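Local coordinates for protein glutamate--tRNA ligase (Methanothermobacter thermautotrophicus, PDB 3AII) that probably attaches glutamate to tRNA in two steps, first activating it with ATP as Glu-AMP and then passing it to the acceptor end of the tRNA, at residues Asp170-Glu173 and Thr174-Glu177; Tyr176-Thr179 and Glu180-Ile183; Val466-Gly470 and Gly471-Tyr475; Ser345-Asp349 and Pro350-Thr354; His121-Ala124 and Arg125-Asp128. One frame throughout, in Å; residues are numbered along the deposited sequence. Where two conformers were deposited one is given.

Contact 1: Asp170-Glu173 and Thr174-Glu177; sequences DRME and TYYE
The ring of Tyr175 lies beneath the carbonyl oxygen of Arg171, which sits over one face, off-centre toward the rim, with Arg171 O 3.3 Å from Tyr175 CD2. One residue on, the pattern repeats: Met172 O stands over a face of the Tyr176 ring, displaced toward CG. The edge of that second ring is met by the carboxylate of Glu173, whose OE1 comes to 3.7 Å from Tyr176 CD2 with the two planes almost perpendicular, 85° apart. Tyr175 OH lies at the edge of the Arg171 guanidinium, near its plane, but both groups have their polar partner in Asp281 of helix 274-284, reached by a salt bridge from Arg171 NE and a hydrogen bond from Tyr175 OH.

Met172 folds twice, at chi2 and chi3 (-66° and -62°), which brings its terminal methyl CE to 3.4 Å from Tyr176 OH. The backbone is the first turn of helix 172-184, with Arg171 as N-cap residue: Tyr175 N binds Arg171 O at 3.1 Å, and Tyr176 N and Glu177 N follow to Met172 O and Glu173 O. A water bridges Glu177 OE1, at 2.6 Å, to Glu173 O, the latter bond weak. The chemistry is thus divided: tyrosine rings buried against strands 252-256 and 270-272 and helix 274-284, their hydroxyls bound to Asp281 and Val270 O, and glutamates and water along the outer side.

Contact 2: Tyr176-Thr179 and Glu180-Ile183; sequences YEYT and EKLI
Glu177 and Lys181, one turn apart, make the ionic part of this contact: Lys181 NZ donates to Glu177 OE2 at 2.9 Å, a salt bridge between side chains that run side by side and point the same way. The ammonium meets the oxygen on its anti side, 15° out of the carboxylate plane. Both chains are extended, and Glu177 CG stands anti to the backbone N (chi1 179°), which sends the carboxylate out along the helix surface to meet the end of the lysine.

Lys181 also supplies aliphatic packing. Its CD lies 3.7 Å from Tyr178 CE1, the methylene chain running alongside the phenol, and NZ ends 3.5 Å from Tyr178 OH. On the buried side Thr179 CG2 meets Ile183 CD1 at 4.0 Å, the two side chains again parallel in direction, while Thr179 OG1 is engaged with Tyr175 O a turn earlier.

The backbone bonds are regular i to i+4 ones: Glu180 N to Tyr176 O, Lys181 N to Glu177 O, Leu182 N to Tyr178 O, and Ile183 N to Thr179 O at 3.0 Å. Leu182 packs on helices 274-284 and 299-310, and Thr179 and Glu180 on Trp222 of helix 215-224. The arrangement is that of an amphipathic alpha helix, here in helix 172-184 of the class I catalytic domain, with an i to i+4 Glu-Lys salt bridge on its outer side.

Contact 3: Val466-Gly470 and Gly471-Tyr475; sequences VIYSG and GELRY
Tyr468 and Leu473 face each other as a non-hydrogen-bonded pair in a beta hairpin, strands 464-469 and 472-477, closed by a type I' turn from Ser469 to Glu472. The hairpin belongs to the anticodon-binding part of the enzyme. Starting at CB, the tyrosine meets Leu473 CD1 at 3.7 Å, and CG lies a little further from the same methyl, the two side chains crossing at about a right angle. CG is anti to the backbone N (chi1 -174°), which lays the ring back along the hairpin toward the turn. CD1 therefore reaches Glu472 O at 3.5 Å, CE1 comes to 3.7 Å from Gly471 C, and the hydroxyl ends 4.0 Å from Gly471 CA.

Leu473 CD1 has a second neighbour, for Val466 CG2 approaches it to 3.5 Å, so this methyl is wedged between valine and tyrosine. Neighbouring strands pack here too, Leu473 lying against Val446 and Leu448, and Val466 against Leu458 and Leu460. Ile467, Ser469, Glu472 and Arg474 occupy the other face.

Paired bonds hold the strands: Ile467 and Arg474 exchange two, as do Ser469 and Glu472. Gly470 and Gly471 fill the turn with positive phi, 61° and 79°, as a type I' turn requires. Glu472 O, which already accepts from Ser469 N, also receives a CA-H...O contact from Tyr468 CA, 3.4 Å away.

Contact 4: Ser345-Asp349 and Pro350-Thr354; sequences SGWDD and PRLGT
Asp349 and Arg351 lock together two consecutive type I beta turns, Gly346 to Asp349 and Asp349 to Leu352, in the loop between helices 333-341 and 355-360 of the catalytic domain. The tight part is centred on the buried carboxylate. Arg351 grips it side-on, NE giving its hydrogen to Asp349 OD1 at 2.9 Å and NH2 giving one to Asp349 OD2 at the same distance. Both bonds lie close to the guanidinium plane and reach the syn side of the oxygens, more than 20° out of the carboxylate plane; the two groups are twisted 30° against each other. The anti lone pairs are used as well, by Arg351 N at 3.0 Å from Asp349 OD1 and by Ser345 N on Asp349 OD2. Four donors thus fix the carboxylate's rotation, and they would be expected to favour its charged form. Glu343 takes Arg351 NH1, so the arginine carries two ion pairs.

The packing is sparser across the rest of the loop. Leu352 CD1 rests 3.4 Å from Gly346 O, and Trp347 CE3 touches Thr354 CG2 at 3.9 Å, with the side chains roughly perpendicular. The indole leans on helix 333-341 and on Pro108 of the predicted HIGH region, its NE1 bonded to Glu146. Ser345 is exposed to solvent.

Thr354 is the N-cap residue of helix 355-360, and its OG1 also receives the hydrogen of Ala357 N. With chi1 at 57°, that hydroxyl donates in turn to Trp347 O at 2.6 Å, nearly along the C=O axis.

Contact 5: His121-Ala124 and Arg125-Asp128; sequences HEYA and RKYD
A Schellman motif ends helix 111-126, the helix of a beta-alpha-beta unit in the catalytic domain, and the side chains of its last turns pack on one another across this contact. Asp128, with positive phi (54°), is the C-prime residue; its N reaches back to Arg125 O at 3.1 Å. A water donates to Ala124 O at 2.8 Å and, weakly, to Asp128 OD2, and so bridges the two.

Arg125 folds back over the preceding turn. Its CG sits over the face of the His121 imidazole, 4.2 Å from the ring centroid, a CH-pi contact, while bends at chi2 and chi3 carry the guanidinium onward to Glu122. There NH1 meets Glu122 OE1 at 2.9 Å in a salt bridge whose hydrogen bond is weak, with an N-H...O angle of 128°. The carboxylate and guanidinium planes stand nearly perpendicular, 88° apart, and a single nitrogen, NH1, faces the carboxylate, with Glu122 OE2 3.0 Å from it as well. Glu122 OE2 forms another salt bridge, with Arg369.

On the other side of the helix Tyr123 and Tyr127 lie side by side, pointing the same way, with Tyr127 CE1 at the edge of the Tyr123 ring, 3.7 Å from Tyr123 CD2. The Lys126 side chain runs beside Tyr123, its CD 4.1 Å from the same CD2.

Both tyrosine hydroxyls bind the loop ahead of strand 98-101, Tyr123 OH to Arg88 O and Tyr127 OH to Leu90 N. Tyr123 and Ala124 rest on Leu99 of that strand, whereas His121 and Glu122 face helix 365-375, placing the helix end between the two.

From the N terminus, contact 5 comes first, at the end of helix 111-126 in the beta-alpha-beta unit of strands 98-101 and 130-135. Contacts 1 and 2 follow on helix 172-184; they overlap, sharing Tyr176 and Glu177, and carry that helix from its N-cap almost to its end. Contact 4 folds the loop between helices 333-341 and 355-360, still in the catalytic domain, its centre about 31 Å from that of contact 5. Contact 3 closes a hairpin in the anticodon-binding region, its centre about 77 Å from that of contact 1. Each joins consecutive residues, so apart from the overlap of 1 and 2 they run in series, neither nesting nor crossing.

Contact 1: Asp170-Glu173 and Thr174-Glu177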
# COMPACT_ATOMS: atom_id res chain seq x y z
N ASP A 170 12.66 -20.15 7.63
CA ASP A 170 13.92 -20.85 7.39
C ASP A 170 14.76 -20.93 8.66
O ASP A 170 15.82 -21.58 8.68
CB ASP A 170 14.77 -20.11 6.36
CG ASP A 170 14.32 -20.35 4.93
OD1 ASP A 170 14.56 -19.45 4.10
OD2 ASP A 170 13.76 -21.42 4.64
N ARG A 171 14.30 -20.25 9.71
CA ARG A 171 15.10 -20.07 10.92
C ARG A 171 14.58 -20.82 12.14
O ARG A 171 14.99 -20.53 13.27
CB ARG A 171 15.22 -18.56 11.24
CG ARG A 171 15.97 -17.79 10.14
CD ARG A 171 15.97 -16.27 10.35
NE ARG A 171 16.61 -15.84 11.60
CZ ARG A 171 17.93 -15.69 11.75
NH1 ARG A 171 18.76 -15.97 10.75
NH2 ARG A 171 18.41 -15.29 12.92
N MET A 172 13.69 -21.79 11.94
CA MET A 172 13.09 -22.46 13.10
C MET A 172 14.12 -23.02 14.09
O MET A 172 13.97 -22.86 15.30
CB MET A 172 12.09 -23.55 12.66
CG MET A 172 11.03 -23.05 11.70
SD MET A 172 9.93 -21.85 12.50
CE MET A 172 9.25 -22.92 13.76
N GLU A 173 15.17 -23.69 13.60
CA GLU A 173 16.16 -24.28 14.49
C GLU A 173 16.91 -23.21 15.28
O GLU A 173 17.41 -23.46 16.37
CB GLU A 173 17.12 -25.20 13.74
CG GLU A 173 16.41 -26.36 13.07
CD GLU A 173 15.86 -27.35 14.08
OE1 GLU A 173 16.34 -27.37 15.24
OE2 GLU A 173 14.94 -28.12 13.71
N THR A 174 16.99 -22.01 14.70
CA THR A 174 17.61 -20.90 15.40
C THR A 174 16.74 -20.50 16.59
O THR A 174 17.24 -20.30 17.71
CB THR A 174 17.82 -19.71 14.45
OG1 THR A 174 18.76 -20.08 13.42
CG2 THR A 174 18.34 -18.50 15.19
N TYR A 175 15.44 -20.38 16.36
CA TYR A 175 14.55 -20.04 17.47
C TYR A 175 14.57 -21.12 18.54
O TYR A 175 14.45 -20.83 19.72
CB TYR A 175 13.12 -19.77 16.99
CG TYR A 175 13.06 -18.78 15.86
CD1 TYR A 175 13.67 -17.52 15.99
CD2 TYR A 175 12.39 -19.06 14.69
CE1 TYR A 175 13.62 -16.61 14.96
CE2 TYR A 175 12.34 -18.16 13.66
CZ TYR A 175 12.96 -16.94 13.80
OH TYR A 175 12.92 -16.05 12.76
N TYR A 176 14.68 -22.38 18.12
CA TYR A 176 14.74 -23.48 19.10
C TYR A 176 16.04 -23.43 19.90
O TYR A 176 16.04 -23.61 21.11
CB TYR A 176 14.62 -24.83 18.39
CG TYR A 176 13.32 -25.05 17.63
CD1 TYR A 176 12.17 -24.32 17.93
CD2 TYR A 176 13.24 -26.01 16.63
CE1 TYR A 176 10.99 -24.52 17.23
CE2 TYR A 176 12.08 -26.22 15.92
CZ TYR A 176 10.95 -25.48 16.22
OH TYR A 176 9.79 -25.73 15.52
N GLU A 177 17.15 -23.17 19.20
CA GLU A 177 18.46 -23.03 19.83
C GLU A 177 18.43 -21.95 20.90
O GLU A 177 18.91 -22.15 22.04
CB GLU A 177 19.51 -22.66 18.77
CG GLU A 177 20.92 -22.48 19.33
CD GLU A 177 21.87 -21.86 18.31
OE1 GLU A 177 21.56 -21.91 17.10
OE2 GLU A 177 22.93 -21.34 18.72
O HOH W 1 20.50 -23.59 15.37

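Contact 2: Tyr176-Thr179 and Glu180-Ile183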
# COMPACT_ATOMS: atom_id res chain seq x y z
N TYR A 176 14.68 -22.38 18.12
CA TYR A 176 14.74 -23.48 19.10
C TYR A 176 16.04 -23.43 19.90
O TYR A 176 16.04 -23.61 21.11
CB TYR A 176 14.62 -24.83 18.39
CG TYR A 176 13.32 -25.05 17.63
CD1 TYR A 176 12.17 -24.32 17.93
CD2 TYR A 176 13.24 -26.01 16.63
CE1 TYR A 176 10.99 -24.52 17.23
CE2 TYR A 176 12.08 -26.22 15.92
CZ TYR A 176 10.95 -25.48 16.22
OH TYR A 176 9.79 -25.73 15.52
N GLU A 177 17.15 -23.17 19.20
CA GLU A 177 18.46 -23.03 19.83
C GLU A 177 18.43 -21.95 20.90
O GLU A 177 18.91 -22.15 22.04
CB GLU A 177 19.51 -22.66 18.77
CG GLU A 177 20.92 -22.48 19.33
CD GLU A 177 21.87 -21.86 18.31
OE1 GLU A 177 21.56 -21.91 17.10
OE2 GLU A 177 22.93 -21.34 18.72
N TYR A 178 17.86 -20.80 20.55
CA TYR A 178 17.83 -19.70 21.51
C TYR A 178 16.77 -19.86 22.58
O TYR A 178 16.89 -19.27 23.63
CB TYR A 178 17.82 -18.33 20.81
CG TYR A 178 19.20 -18.04 20.29
CD1 TYR A 178 20.16 -17.50 21.13
CD2 TYR A 178 19.58 -18.42 19.01
CE1 TYR A 178 21.46 -17.29 20.69
CE2 TYR A 178 20.88 -18.22 18.56
CZ TYR A 178 21.81 -17.65 19.42
OH TYR A 178 23.10 -17.44 18.99
N THR A 179 15.75 -20.68 22.32
CA THR A 179 14.83 -21.07 23.40
C THR A 179 15.57 -21.89 24.46
O THR A 179 15.41 -21.66 25.66
CB THR A 179 13.64 -21.87 22.86
OG1 THR A 179 12.85 -21.01 22.03
CG2 THR A 179 12.77 -22.40 24.00
N GLU A 180 16.35 -22.88 24.01
CA GLU A 180 17.15 -23.71 24.92
C GLU A 180 18.16 -22.86 25.69
O GLU A 180 18.35 -23.05 26.89
CB GLU A 180 17.85 -24.85 24.16
CG GLU A 180 16.88 -25.85 23.53
CD GLU A 180 17.44 -27.26 23.42
OE1 GLU A 180 18.68 -27.43 23.51
OE2 GLU A 180 16.63 -28.20 23.25
N LYS A 181 18.79 -21.91 25.02
CA LYS A 181 19.76 -21.04 25.69
C LYS A 181 19.07 -20.16 26.73
O LYS A 181 19.61 -19.95 27.83
CB LYS A 181 20.53 -20.18 24.68
CG LYS A 181 21.61 -20.97 23.94
CD LYS A 181 22.35 -20.10 22.92
CE LYS A 181 23.38 -20.92 22.15
NZ LYS A 181 24.07 -20.10 21.11
N LEU A 182 17.89 -19.65 26.39
CA LEU A 182 17.16 -18.78 27.29
C LEU A 182 16.75 -19.56 28.54
O LEU A 182 16.82 -19.05 29.65
CB LEU A 182 15.92 -18.22 26.59
CG LEU A 182 15.01 -17.27 27.38
CD1 LEU A 182 15.77 -16.04 27.83
CD2 LEU A 182 13.79 -16.88 26.54
N ILE A 183 16.28 -20.79 28.35
CA ILE A 183 15.97 -21.69 29.46
C ILE A 183 17.21 -22.00 30.32
O ILE A 183 17.12 -22.00 31.55
CB ILE A 183 15.33 -22.99 28.93
CG1 ILE A 183 13.94 -22.71 28.35
CG2 ILE A 183 15.23 -24.04 30.04
CD1 ILE A 183 13.31 -23.94 27.67

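Contact 3: Val466-Gly470 and Gly471-Tyr475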
# COMPACT_ATOMS: atom_id res chain seq x y z
N VAL A 466 -21.97 27.67 -28.88
CA VAL A 466 -23.29 27.17 -29.25
C VAL A 466 -24.27 27.42 -28.13
O VAL A 466 -23.86 27.78 -27.01
CB VAL A 466 -23.24 25.67 -29.51
CG1 VAL A 466 -22.33 25.37 -30.71
CG2 VAL A 466 -22.77 24.92 -28.25
N ILE A 467 -25.56 27.26 -28.42
CA ILE A 467 -26.59 27.30 -27.40
C ILE A 467 -27.35 25.98 -27.42
O ILE A 467 -27.82 25.54 -28.48
CB ILE A 467 -27.53 28.51 -27.60
CG1 ILE A 467 -26.72 29.80 -27.49
CG2 ILE A 467 -28.65 28.50 -26.55
CD1 ILE A 467 -27.44 31.01 -27.94
N TYR A 468 -27.44 25.35 -26.26
CA TYR A 468 -28.15 24.09 -26.12
C TYR A 468 -29.51 24.38 -25.50
O TYR A 468 -29.60 24.84 -24.36
CB TYR A 468 -27.33 23.13 -25.22
CG TYR A 468 -27.88 21.73 -25.11
CD1 TYR A 468 -28.26 21.02 -26.24
CD2 TYR A 468 -28.01 21.10 -23.87
CE1 TYR A 468 -28.76 19.73 -26.15
CE2 TYR A 468 -28.51 19.82 -23.77
CZ TYR A 468 -28.88 19.14 -24.90
OH TYR A 468 -29.38 17.85 -24.82
N SER A 469 -30.58 24.13 -26.25
CA SER A 469 -31.91 24.28 -25.67
C SER A 469 -32.93 23.47 -26.44
O SER A 469 -32.78 23.27 -27.64
CB SER A 469 -32.32 25.75 -25.58
OG SER A 469 -32.51 26.32 -26.86
N GLY A 470 -33.93 22.98 -25.72
CA GLY A 470 -34.94 22.13 -26.32
C GLY A 470 -34.35 20.86 -26.89
O GLY A 470 -34.93 20.25 -27.78
N GLY A 471 -33.18 20.47 -26.38
CA GLY A 471 -32.52 19.26 -26.83
C GLY A 471 -31.80 19.44 -28.15
O GLY A 471 -31.38 18.48 -28.78
N GLU A 472 -31.65 20.69 -28.57
CA GLU A 472 -30.99 20.97 -29.84
C GLU A 472 -29.77 21.85 -29.63
O GLU A 472 -29.78 22.78 -28.84
CB GLU A 472 -31.96 21.67 -30.79
CG GLU A 472 -31.31 22.11 -32.08
CD GLU A 472 -32.32 22.71 -33.04
OE1 GLU A 472 -32.83 23.82 -32.75
OE2 GLU A 472 -32.58 22.08 -34.08
N LEU A 473 -28.70 21.54 -30.34
CA LEU A 473 -27.48 22.33 -30.21
C LEU A 473 -27.37 23.26 -31.40
O LEU A 473 -27.26 22.79 -32.53
CB LEU A 473 -26.29 21.37 -30.12
CG LEU A 473 -24.98 21.92 -29.56
CD1 LEU A 473 -25.13 22.28 -28.10
CD2 LEU A 473 -23.85 20.92 -29.76
N ARG A 474 -27.41 24.58 -31.18
CA ARG A 474 -27.38 25.54 -32.28
C ARG A 474 -26.14 26.43 -32.29
O ARG A 474 -25.77 26.99 -31.27
CB ARG A 474 -28.63 26.42 -32.28
CG ARG A 474 -28.52 27.60 -33.22
CD ARG A 474 -29.85 28.32 -33.42
NE ARG A 474 -30.84 27.48 -34.08
CZ ARG A 474 -30.84 27.21 -35.38
NH1 ARG A 474 -31.79 26.44 -35.91
NH2 ARG A 474 -29.87 27.69 -36.16
N TYR A 475 -25.53 26.57 -33.46
CA TYR A 475 -24.35 27.42 -33.66
C TYR A 475 -24.66 28.86 -33.31
O TYR A 475 -25.72 29.39 -33.69
CB TYR A 475 -23.90 27.35 -35.12
CG TYR A 475 -22.70 28.21 -35.40
CD1 TYR A 475 -21.42 27.75 -35.11
CD2 TYR A 475 -22.83 29.48 -35.96
CE1 TYR A 475 -20.31 28.52 -35.35
CE2 TYR A 475 -21.72 30.26 -36.20
CZ TYR A 475 -20.46 29.78 -35.91
OH TYR A 475 -19.35 30.55 -36.16

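Contact 4: Ser345-Asp349 and Pro350-Thr354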
# COMPACT_ATOMS: atom_id res chain seq x y z
N SER A 345 -11.55 -8.05 -7.92
CA SER A 345 -11.06 -8.73 -9.12
C SER A 345 -9.67 -9.31 -8.89
O SER A 345 -9.21 -10.18 -9.63
CB SER A 345 -11.02 -7.76 -10.30
OG SER A 345 -10.33 -6.57 -9.95
N GLY A 346 -9.00 -8.81 -7.85
CA GLY A 346 -7.63 -9.19 -7.57
C GLY A 346 -7.00 -8.18 -6.63
O GLY A 346 -7.66 -7.29 -6.12
N TRP A 347 -5.70 -8.34 -6.40
CA TRP A 347 -5.00 -7.46 -5.48
C TRP A 347 -4.91 -6.04 -6.04
O TRP A 347 -4.64 -5.09 -5.30
CB TRP A 347 -3.61 -8.01 -5.19
CG TRP A 347 -3.63 -9.18 -4.24
CD1 TRP A 347 -3.33 -10.48 -4.53
CD2 TRP A 347 -3.99 -9.15 -2.85
NE1 TRP A 347 -3.46 -11.26 -3.40
CE2 TRP A 347 -3.87 -10.46 -2.36
CE3 TRP A 347 -4.40 -8.13 -1.98
CZ2 TRP A 347 -4.14 -10.79 -1.03
CZ3 TRP A 347 -4.67 -8.46 -0.66
CH2 TRP A 347 -4.54 -9.78 -0.20
N ASP A 348 -5.13 -5.90 -7.35
CA ASP A 348 -5.10 -4.58 -7.98
C ASP A 348 -6.50 -4.02 -8.27
O ASP A 348 -6.68 -3.15 -9.14
CB ASP A 348 -4.22 -4.60 -9.23
CG ASP A 348 -4.71 -5.58 -10.27
OD1 ASP A 348 -5.67 -6.32 -9.99
OD2 ASP A 348 -4.13 -5.62 -11.37
N ASP A 349 -7.50 -4.50 -7.54
CA ASP A 349 -8.85 -3.94 -7.63
C ASP A 349 -8.81 -2.53 -7.05
O ASP A 349 -8.23 -2.33 -5.98
CB ASP A 349 -9.82 -4.83 -6.84
CG ASP A 349 -11.28 -4.39 -6.99
OD1 ASP A 349 -11.63 -3.27 -6.56
OD2 ASP A 349 -12.09 -5.19 -7.53
N PRO A 350 -9.39 -1.54 -7.75
CA PRO A 350 -9.21 -0.14 -7.35
C PRO A 350 -9.82 0.19 -5.99
O PRO A 350 -9.49 1.21 -5.39
CB PRO A 350 -9.89 0.65 -8.47
CG PRO A 350 -10.84 -0.31 -9.09
CD PRO A 350 -10.18 -1.65 -8.99
N ARG A 351 -10.71 -0.67 -5.51
CA ARG A 351 -11.27 -0.49 -4.17
C ARG A 351 -10.28 -0.78 -3.06
O ARG A 351 -10.57 -0.52 -1.89
CB ARG A 351 -12.51 -1.37 -4.01
CG ARG A 351 -13.70 -0.84 -4.79
CD ARG A 351 -14.82 -1.86 -4.89
NE ARG A 351 -14.45 -2.98 -5.75
CZ ARG A 351 -15.29 -3.95 -6.09
NH1 ARG A 351 -16.54 -3.93 -5.63
NH2 ARG A 351 -14.89 -4.93 -6.88
N LEU A 352 -9.11 -1.32 -3.41
CA LEU A 352 -8.13 -1.70 -2.40
C LEU A 352 -7.04 -0.65 -2.23
O LEU A 352 -6.71 0.09 -3.16
CB LEU A 352 -7.51 -3.05 -2.74
CG LEU A 352 -8.52 -4.19 -2.85
CD1 LEU A 352 -7.83 -5.51 -3.19
CD2 LEU A 352 -9.32 -4.30 -1.56
N GLY A 353 -6.47 -0.60 -1.02
CA GLY A 353 -5.39 0.32 -0.73
C GLY A 353 -4.01 -0.29 -0.94
O GLY A 353 -3.04 0.19 -0.37
N THR A 354 -3.93 -1.35 -1.73
CA THR A 354 -2.63 -1.96 -2.01
C THR A 354 -1.80 -1.04 -2.90
O THR A 354 -2.34 -0.23 -3.65
CB THR A 354 -2.77 -3.31 -2.72
OG1 THR A 354 -3.51 -3.14 -3.93
CG2 THR A 354 -3.51 -4.31 -1.83

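Contact 5: His121-Ala124 and Arg125-Asp128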
# COMPACT_ATOMS: atom_id res chain seq x y z
N HIS A 121 14.35 2.75 4.53
CA HIS A 121 15.22 2.91 3.38
C HIS A 121 15.90 4.29 3.38
O HIS A 121 17.10 4.39 3.18
CB HIS A 121 14.43 2.69 2.10
CG HIS A 121 15.19 3.02 0.85
ND1 HIS A 121 16.37 2.40 0.51
CD2 HIS A 121 14.93 3.91 -0.13
CE1 HIS A 121 16.81 2.89 -0.63
NE2 HIS A 121 15.95 3.81 -1.05
N GLU A 122 15.13 5.34 3.65
CA GLU A 122 15.70 6.69 3.75
C GLU A 122 16.77 6.84 4.83
O GLU A 122 17.76 7.53 4.63
CB GLU A 122 14.60 7.74 3.95
CG GLU A 122 13.64 7.91 2.76
CD GLU A 122 14.29 8.60 1.56
OE1 GLU A 122 15.28 9.33 1.73
OE2 GLU A 122 13.79 8.39 0.44
N TYR A 123 16.58 6.20 5.99
CA TYR A 123 17.61 6.26 7.02
C TYR A 123 18.85 5.46 6.64
O TYR A 123 19.97 5.86 6.97
CB TYR A 123 17.08 5.83 8.39
CG TYR A 123 16.43 6.96 9.13
CD1 TYR A 123 15.06 7.02 9.28
CD2 TYR A 123 17.20 7.99 9.67
CE1 TYR A 123 14.46 8.07 9.96
CE2 TYR A 123 16.61 9.04 10.34
CZ TYR A 123 15.24 9.08 10.48
OH TYR A 123 14.66 10.13 11.15
N ALA A 124 18.66 4.34 5.96
CA ALA A 124 19.81 3.56 5.50
C ALA A 124 20.63 4.37 4.50
O ALA A 124 21.87 4.33 4.53
CB ALA A 124 19.35 2.21 4.90
N ARG A 125 19.95 5.12 3.63
CA ARG A 125 20.64 5.99 2.68
C ARG A 125 21.38 7.10 3.42
O ARG A 125 22.58 7.31 3.23
CB ARG A 125 19.67 6.61 1.69
CG ARG A 125 19.23 5.67 0.57
CD ARG A 125 18.95 6.45 -0.71
NE ARG A 125 18.05 7.58 -0.47
CZ ARG A 125 17.08 7.94 -1.30
NH1 ARG A 125 16.31 8.98 -0.99
NH2 ARG A 125 16.88 7.28 -2.43
N LYS A 126 20.64 7.80 4.27
CA LYS A 126 21.18 8.90 5.07
C LYS A 126 22.46 8.51 5.82
O LYS A 126 23.44 9.26 5.83
CB LYS A 126 20.12 9.39 6.05
CG LYS A 126 20.53 10.60 6.89
CD LYS A 126 19.47 10.88 7.95
CE LYS A 126 19.34 12.36 8.26
NZ LYS A 126 20.62 12.96 8.73
N TYR A 127 22.45 7.33 6.45
CA TYR A 127 23.58 6.89 7.28
C TYR A 127 24.55 5.94 6.58
O TYR A 127 25.44 5.39 7.22
CB TYR A 127 23.08 6.28 8.59
CG TYR A 127 22.55 7.32 9.53
CD1 TYR A 127 21.22 7.67 9.53
CD2 TYR A 127 23.41 8.00 10.39
CE1 TYR A 127 20.73 8.65 10.37
CE2 TYR A 127 22.93 8.98 11.24
CZ TYR A 127 21.59 9.30 11.22
OH TYR A 127 21.11 10.27 12.06
N ASP A 128 24.38 5.77 5.27
CA ASP A 128 25.24 4.88 4.50
C ASP A 128 25.26 3.50 5.15
O ASP A 128 26.29 2.83 5.21
CB ASP A 128 26.66 5.45 4.43
CG ASP A 128 27.52 4.75 3.39
OD1 ASP A 128 28.76 4.75 3.55
OD2 ASP A 128 26.96 4.20 2.41
O HOH W 2 23.53 3.55 2.38